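Local coordinates for fibronectin type III domain-containing protein (Simiduia agarivorans, PDB 6P2K) that probably cleaves the backbone of xyloglucan as a family 74 glycoside hydrolase, whose catalytic part pairs two seven-bladed beta-propellers, at residues Gln18-Asp23 with Ala333-Tyr338; Thr329-Arg334 with Ser351-Thr356; Ile703-Tyr708 with Gly717-Thr722. One frame throughout, in Å; residues are numbered along the deposited sequence.

Contact 1: residues Gln18-Asp23 with Ala333-Tyr338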
# COMPACT_ATOMS: atom_id res chain seq x y z
N GLN B 18 -17.57 43.60 14.78
CA GLN B 18 -17.77 45.03 14.59
C GLN B 18 -16.62 45.85 15.15
O GLN B 18 -16.16 46.80 14.50
CB GLN B 18 -19.09 45.47 15.23
CG GLN B 18 -20.28 44.65 14.77
CD GLN B 18 -20.52 44.77 13.28
OE1 GLN B 18 -20.84 45.84 12.77
NE2 GLN B 18 -20.37 43.65 12.57
N ASP B 19 -16.13 45.51 16.34
CA ASP B 19 -15.08 46.30 16.98
C ASP B 19 -14.53 45.55 18.18
O ASP B 19 -15.19 44.66 18.74
CB ASP B 19 -15.60 47.67 17.41
CG ASP B 19 -14.51 48.71 17.47
OD1 ASP B 19 -13.37 48.40 17.07
OD2 ASP B 19 -14.80 49.85 17.90
N VAL B 20 -13.31 45.91 18.56
CA VAL B 20 -12.71 45.52 19.83
C VAL B 20 -12.15 46.79 20.46
O VAL B 20 -11.32 47.47 19.85
CB VAL B 20 -11.61 44.46 19.66
CG1 VAL B 20 -10.88 44.24 20.98
CG2 VAL B 20 -12.20 43.15 19.15
N VAL B 21 -12.61 47.11 21.66
CA VAL B 21 -12.32 48.39 22.30
C VAL B 21 -11.57 48.15 23.60
O VAL B 21 -12.03 47.38 24.45
CB VAL B 21 -13.61 49.20 22.56
CG1 VAL B 21 -13.27 50.59 23.08
CG2 VAL B 21 -14.45 49.28 21.30
N ALA B 22 -10.43 48.82 23.75
CA ALA B 22 -9.65 48.69 24.97
C ALA B 22 -10.17 49.63 26.05
O ALA B 22 -10.58 50.76 25.77
CB ALA B 22 -8.17 48.99 24.69
N ASP B 23 -10.16 49.14 27.28
CA ASP B 23 -10.46 49.95 28.45
C ASP B 23 -9.24 50.82 28.74
O ASP B 23 -8.18 50.30 29.09
CB ASP B 23 -10.81 49.06 29.65
CG ASP B 23 -11.26 49.84 30.88
OD1 ASP B 23 -10.97 51.06 30.98
OD2 ASP B 23 -11.90 49.23 31.76
N ALA B 333 -9.18 43.99 7.45
CA ALA B 333 -9.13 44.71 8.72
C ALA B 333 -10.25 45.75 8.74
O ALA B 333 -10.04 46.94 8.50
CB ALA B 333 -7.76 45.35 8.91
N ARG B 334 -11.46 45.27 9.03
CA ARG B 334 -12.63 46.14 9.06
C ARG B 334 -12.71 46.97 10.33
O ARG B 334 -13.63 47.79 10.46
CB ARG B 334 -13.92 45.33 8.87
CG ARG B 334 -14.01 44.05 9.69
CD ARG B 334 -15.40 43.46 9.62
NE ARG B 334 -16.42 44.33 10.21
CZ ARG B 334 -17.33 45.01 9.51
NH1 ARG B 334 -17.35 44.92 8.18
NH2 ARG B 334 -18.21 45.77 10.13
N PHE B 335 -11.79 46.78 11.26
CA PHE B 335 -11.52 47.75 12.32
C PHE B 335 -10.07 47.59 12.73
O PHE B 335 -9.48 46.52 12.57
CB PHE B 335 -12.45 47.58 13.53
CG PHE B 335 -12.23 46.30 14.29
CD1 PHE B 335 -11.23 46.21 15.25
CD2 PHE B 335 -13.01 45.19 14.04
CE1 PHE B 335 -11.02 45.04 15.94
CE2 PHE B 335 -12.81 44.02 14.74
CZ PHE B 335 -11.81 43.94 15.69
N ALA B 336 -9.51 48.65 13.29
CA ALA B 336 -8.13 48.61 13.75
C ALA B 336 -7.90 49.78 14.70
O ALA B 336 -8.14 50.93 14.33
CB ALA B 336 -7.15 48.67 12.58
N HIS B 337 -7.42 49.49 15.90
CA HIS B 337 -7.21 50.50 16.92
C HIS B 337 -5.86 50.33 17.58
O HIS B 337 -5.43 49.20 17.86
CB HIS B 337 -8.31 50.45 17.99
CG HIS B 337 -9.68 50.70 17.45
ND1 HIS B 337 -10.10 51.94 17.02
CD2 HIS B 337 -10.73 49.87 17.28
CE1 HIS B 337 -11.35 51.86 16.61
NE2 HIS B 337 -11.76 50.61 16.75
N TYR B 338 -5.19 51.45 17.83
CA TYR B 338 -4.03 51.45 18.71
C TYR B 338 -4.47 51.26 20.16
O TYR B 338 -5.60 51.59 20.53
CB TYR B 338 -3.26 52.76 18.58
CG TYR B 338 -2.57 52.99 17.25
CD1 TYR B 338 -1.45 52.25 16.89
CD2 TYR B 338 -3.03 53.95 16.37
CE1 TYR B 338 -0.81 52.47 15.69
CE2 TYR B 338 -2.39 54.18 15.16
CZ TYR B 338 -1.28 53.44 14.83
OH TYR B 338 -0.64 53.66 13.63
O HOH W 1 -16.13 47.40 12.01
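Asp19 and Phe335 meet where two propeller blades lie side by side: strands 17-22 and 336-338 each come first in a four-stranded antiparallel sheet, the innermost place in a blade, and belong to the first and seventh sheets of one ring. Their touching parts run 23° from parallel; side chains and one bridging water join them, without strand pairing. Phe335 is the wedge. With its CG lodged between backbone N and carbonyl carbon (chi1 67°), the ring lies with one face beneath the strand, and Asp19 CA sits 3.8 Å from the Phe335 ring centroid in a CH-pi contact. Val20 N lies over the same face, while Val20 CG2 packs 3.6 Å from Phe335 CZ; a broad flat ring and a branched valine fill such an interior well. A classic beta bulge opposite Ala33 is formed by Gln18 and Asp19. Both ring nitrogens of His337 face carboxylates, which would probably favour the doubly protonated ring: ND1 bonds to Glu269, and NE2 reaches Asp19 OD1 at 2.8 Å, a weak bond. OD1 lies in the plane of the imidazole, though the carboxylate is turned 44° from it, and also takes a weak bond from Val20 N. At the other end Arg334 crosses Gln18 at a slant, Arg334 NH2 3.7 Å from Gln18 OE1, its guanidinium held by Val17 O and a salt bridge to Asp123, close to the zinc ion bound by Gln16 and Asp124. Between these residues one water donates two hydrogen bonds, to Gln18 O at 2.6 Å and to Arg334 O at 3.0 Å.

Contact 2: residues Thr329-Arg334 with Ser351-Thr356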
# COMPACT_ATOMS: atom_id res chain seq x y z
N THR B 329 -7.38 35.01 4.40
CA THR B 329 -6.18 35.73 4.02
C THR B 329 -6.33 36.28 2.61
O THR B 329 -6.91 35.61 1.74
CB THR B 329 -4.94 34.83 4.11
OG1 THR B 329 -3.80 35.51 3.57
CG2 THR B 329 -5.17 33.53 3.34
N PRO B 330 -5.85 37.51 2.35
CA PRO B 330 -5.31 38.48 3.31
C PRO B 330 -6.37 38.91 4.33
O PRO B 330 -7.55 38.73 4.08
CB PRO B 330 -4.90 39.66 2.43
CG PRO B 330 -4.68 39.08 1.09
CD PRO B 330 -5.70 37.99 0.96
N PRO B 331 -5.94 39.45 5.47
CA PRO B 331 -6.92 39.96 6.43
C PRO B 331 -7.75 41.08 5.82
O PRO B 331 -7.23 41.92 5.07
CB PRO B 331 -6.06 40.47 7.59
CG PRO B 331 -4.70 39.87 7.39
CD PRO B 331 -4.56 39.68 5.91
N ASN B 332 -9.04 41.09 6.13
CA ASN B 332 -9.89 42.25 5.90
C ASN B 332 -10.01 42.96 7.25
O ASN B 332 -10.82 42.59 8.09
CB ASN B 332 -11.26 41.86 5.35
CG ASN B 332 -12.31 42.94 5.56
OD1 ASN B 332 -13.38 42.69 6.12
ND2 ASN B 332 -11.99 44.16 5.14
N ALA B 333 -9.18 43.99 7.45
CA ALA B 333 -9.13 44.71 8.72
C ALA B 333 -10.25 45.75 8.74
O ALA B 333 -10.04 46.94 8.50
CB ALA B 333 -7.76 45.35 8.91
N ARG B 334 -11.46 45.27 9.03
CA ARG B 334 -12.63 46.14 9.06
C ARG B 334 -12.71 46.97 10.33
O ARG B 334 -13.63 47.79 10.46
CB ARG B 334 -13.92 45.33 8.87
CG ARG B 334 -14.01 44.05 9.69
CD ARG B 334 -15.40 43.46 9.62
NE ARG B 334 -16.42 44.33 10.21
CZ ARG B 334 -17.33 45.01 9.51
NH1 ARG B 334 -17.35 44.92 8.18
NH2 ARG B 334 -18.21 45.77 10.13
N SER B 351 -7.19 44.32 15.88
CA SER B 351 -7.80 44.30 14.55
C SER B 351 -8.40 42.91 14.31
O SER B 351 -8.65 42.16 15.26
CB SER B 351 -6.77 44.69 13.49
OG SER B 351 -7.37 44.76 12.20
N THR B 352 -8.62 42.57 13.04
CA THR B 352 -9.36 41.36 12.68
C THR B 352 -9.03 40.96 11.24
O THR B 352 -8.57 41.78 10.44
CB THR B 352 -10.87 41.58 12.81
OG1 THR B 352 -11.57 40.39 12.41
CG2 THR B 352 -11.31 42.74 11.93
N THR B 353 -9.27 39.69 10.92
CA THR B 353 -9.26 39.26 9.53
C THR B 353 -10.65 39.27 8.90
O THR B 353 -10.75 39.06 7.69
CB THR B 353 -8.65 37.85 9.38
OG1 THR B 353 -9.46 36.88 10.06
CG2 THR B 353 -7.22 37.81 9.89
N ASN B 354 -11.69 39.49 9.72
CA ASN B 354 -13.08 39.80 9.39
C ASN B 354 -14.01 39.19 10.44
O ASN B 354 -14.82 39.89 11.05
CB ASN B 354 -13.52 39.32 8.00
CG ASN B 354 -14.97 39.66 7.70
OD1 ASN B 354 -15.86 38.82 7.81
ND2 ASN B 354 -15.22 40.92 7.34
N GLN B 355 -13.90 37.88 10.65
CA GLN B 355 -14.73 37.16 11.60
C GLN B 355 -14.00 36.86 12.90
O GLN B 355 -14.46 36.03 13.69
CB GLN B 355 -15.24 35.85 11.00
CG GLN B 355 -15.79 35.95 9.58
CD GLN B 355 -16.36 34.63 9.09
OE1 GLN B 355 -17.51 34.57 8.66
NE2 GLN B 355 -15.57 33.56 9.18
N THR B 356 -12.87 37.52 13.15
CA THR B 356 -11.93 37.09 14.18
C THR B 356 -11.51 38.28 15.04
O THR B 356 -11.96 39.41 14.84
CB THR B 356 -10.71 36.41 13.54
OG1 THR B 356 -10.10 37.32 12.61
CG2 THR B 356 -11.13 35.16 12.80
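Asn332 and Asn354 join two irregular loops of one propeller blade: residues 329-334 lead into strand 336-338, and residues 351-356 follow on from strand 348-351. From CB outward, the Asn332 side chain tracks the opposite loop. CB lies 3.7 Å from Thr353 O, the same oxygen that accepts the backbone hydrogen of Asn332 N from above its carbonyl plane. Asn332 CG, 4.0 Å from Asn354 ND2, is anti to the backbone N (chi1 160°), which carries the amide toward Asn354. At the tip, OD1 accepts Asn354 ND2 at 2.8 Å, with the donor in the carbonyl plane of Asn332 and the two amides turned 32° from each other. The other end of the amide, ND2, gives a hydrogen bond to Asp288 O, so asparagine suits the place by offering both an acceptor and a donor. Asn354 ND2 also lies 3.4 Å from Arg334 CD, and Thr352 CG2 packs 3.7 Å from Arg334 CG. On the far flank Pro331 CB rests 3.7 Å from Thr353 CG2, two compact apolar groups backed by Trp314. Ala333, centre of an inverse gamma turn, makes a CA-H...O contact to Thr352 O, and its lone CB methyl fits 3.4 Å from Ser351 OG, itself bonded to Phe335 O. The 351-356 loop braces itself: Thr352 OG1 accepts Asn354 N in an ST turn and donates to Thr356 O at 2.6 Å. Arg289 NH1 adds a second donor to Thr353 O. The chemistry thus implies loops shaped by polar pairing: the Asn332 amide, Thr353 O and Thr352 OG1 each find partners without regular secondary structure.

Contact 3: residues Ile703-Tyr708 with Gly717-Thr722; sequences IVMSYY and GVFLGT
Ile703 and Gly721, Met705 and Phe719, and Tyr707 and Gly717 form the hydrogen-bonded pairs of two antiparallel strands whose axes approach to 4.7 Å. The straightest bonds are Phe719 N to Met705 O, 2.9 Å with 174° at the hydrogen, and Gly721 N to Ile703 O at 2.7 Å. In the non-hydrogen-bonded pairs between them, Val704 with Leu720 and Ser706 with Val718, all four CA atoms make CA-H...O contacts to carbonyls of the partner strand. Apolar packing splits over the two faces of the sheet. On one, Val704 CG2 and Val718 CG1 lie side by side at 3.9 Å, and Leu720 CD1 approaches Val704 CB; these branched aliphatic groups fit against Phe748 and Met743. On the other, Ile703, Met705 and Phe719 pack on Trp731, and Tyr707 and Phe719 on helix 666-672. The aromatic and sulfur contacts belong to this second face. Met705 bends at chi2 and chi3, bringing SD obliquely to Phe719, 3.8 Å from its CD1, and laying CE 3.4 Å above the centre of the Tyr707 ring. Phe719 CE1 meets that tyrosine at the ring edge, and Phe719 leans over Gly717, which has no side chain to obstruct it. Polar side chains are few. Serine suits position 706 because its short hydroxyl can bond to Ser741 O and accept from a water that also donates to Tyr707 O, while Tyr707 OH reaches Trp648 O. Bonded to one another as second and third strands of a four-stranded antiparallel sheet, and packed on both faces, 702-709 and 714-723 form a beta hairpin of the kind that makes the middle of a propeller blade.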
# COMPACT_ATOMS: atom_id res chain seq x y z
N ILE B 703 -40.19 16.39 23.61
CA ILE B 703 -40.38 17.29 22.48
C ILE B 703 -39.81 18.64 22.87
O ILE B 703 -39.99 19.09 24.01
CB ILE B 703 -41.87 17.42 22.09
CG1 ILE B 703 -42.44 16.07 21.66
CG2 ILE B 703 -42.05 18.45 20.98
CD1 ILE B 703 -43.95 16.02 21.65
N VAL B 704 -39.11 19.29 21.94
CA VAL B 704 -38.48 20.59 22.19
C VAL B 704 -38.83 21.54 21.06
O VAL B 704 -39.05 21.12 19.92
CB VAL B 704 -36.95 20.46 22.36
CG1 VAL B 704 -36.32 19.91 21.09
CG2 VAL B 704 -36.31 21.79 22.75
N MET B 705 -38.91 22.83 21.38
CA MET B 705 -39.12 23.88 20.39
C MET B 705 -38.57 25.18 20.95
O MET B 705 -38.31 25.30 22.15
CB MET B 705 -40.60 24.01 20.01
CG MET B 705 -41.51 24.43 21.16
SD MET B 705 -41.64 26.22 21.35
CE MET B 705 -42.32 26.69 19.76
N SER B 706 -38.42 26.17 20.08
CA SER B 706 -37.88 27.47 20.47
C SER B 706 -38.57 28.58 19.70
O SER B 706 -38.60 28.55 18.47
CB SER B 706 -36.36 27.52 20.23
OG SER B 706 -35.89 28.85 20.21
N TYR B 707 -39.12 29.55 20.43
CA TYR B 707 -39.80 30.70 19.83
C TYR B 707 -38.78 31.81 19.60
O TYR B 707 -38.10 32.24 20.53
CB TYR B 707 -40.93 31.19 20.73
CG TYR B 707 -42.27 30.54 20.45
CD1 TYR B 707 -42.84 30.59 19.18
CD2 TYR B 707 -42.96 29.87 21.45
CE1 TYR B 707 -44.06 30.00 18.92
CE2 TYR B 707 -44.18 29.28 21.20
CZ TYR B 707 -44.73 29.35 19.94
OH TYR B 707 -45.94 28.76 19.68
N TYR B 708 -38.70 32.29 18.35
CA TYR B 708 -37.64 33.21 17.96
C TYR B 708 -38.09 34.00 16.74
O TYR B 708 -38.58 33.41 15.77
CB TYR B 708 -36.35 32.43 17.67
CG TYR B 708 -35.23 33.24 17.07
CD1 TYR B 708 -34.45 34.07 17.85
CD2 TYR B 708 -34.94 33.15 15.71
CE1 TYR B 708 -33.41 34.80 17.30
CE2 TYR B 708 -33.91 33.87 15.15
CZ TYR B 708 -33.15 34.70 15.95
OH TYR B 708 -32.13 35.43 15.39
N GLY B 717 -37.83 31.94 24.22
CA GLY B 717 -37.43 30.88 25.12
C GLY B 717 -37.43 29.50 24.49
O GLY B 717 -38.00 29.30 23.42
N VAL B 718 -36.78 28.56 25.16
CA VAL B 718 -36.71 27.16 24.74
C VAL B 718 -37.62 26.36 25.66
O VAL B 718 -37.56 26.51 26.88
CB VAL B 718 -35.27 26.63 24.77
CG1 VAL B 718 -35.20 25.24 24.13
CG2 VAL B 718 -34.33 27.61 24.08
N PHE B 719 -38.45 25.51 25.07
CA PHE B 719 -39.46 24.78 25.83
C PHE B 719 -39.35 23.29 25.56
O PHE B 719 -39.21 22.85 24.42
CB PHE B 719 -40.87 25.28 25.48
CG PHE B 719 -41.06 26.75 25.74
CD1 PHE B 719 -40.76 27.68 24.76
CD2 PHE B 719 -41.51 27.19 26.98
CE1 PHE B 719 -40.92 29.03 25.00
CE2 PHE B 719 -41.68 28.54 27.23
CZ PHE B 719 -41.38 29.46 26.24
N LEU B 720 -39.43 22.51 26.64
CA LEU B 720 -39.30 21.06 26.60
C LEU B 720 -40.58 20.44 27.13
O LEU B 720 -40.99 20.72 28.26
CB LEU B 720 -38.10 20.60 27.42
CG LEU B 720 -37.81 19.09 27.45
CD1 LEU B 720 -37.09 18.66 26.18
CD2 LEU B 720 -37.02 18.71 28.69
N GLY B 721 -41.21 19.60 26.32
CA GLY B 721 -42.43 18.90 26.70
C GLY B 721 -42.15 17.43 26.95
O GLY B 721 -41.32 16.82 26.27
N THR B 722 -42.83 16.87 27.94
CA THR B 722 -42.72 15.46 28.29
C THR B 722 -44.05 14.78 28.05
O THR B 722 -45.09 15.25 28.53
CB THR B 722 -42.27 15.27 29.74
OG1 THR B 722 -41.02 15.94 29.95
CG2 THR B 722 -42.11 13.79 30.06
O HOH W 2 -35.81 31.23 21.81

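Contacts 1 and 2 adjoin, their centres 11 Å apart, and share Ala333 and Arg334: the loop 329-334 runs straight into strand 336-338. Ser351 OG, 2.8 Å from Phe335 O in a probable hydrogen bond, ties them further. Contact 1 sets the blade that begins with strand 336-338 against the one that begins with strand 17-22, consistent with closure of the first propeller's ring beside a zinc site, while contact 2 braces loops of the former. Contact 3 comes later in the chain, on the opposite side of its centre and about 37 Å from both other centres, within a blade of the second propeller. The N-terminal strand 7-8 joins that propeller's final sheet, so the two rings are laced into one unit.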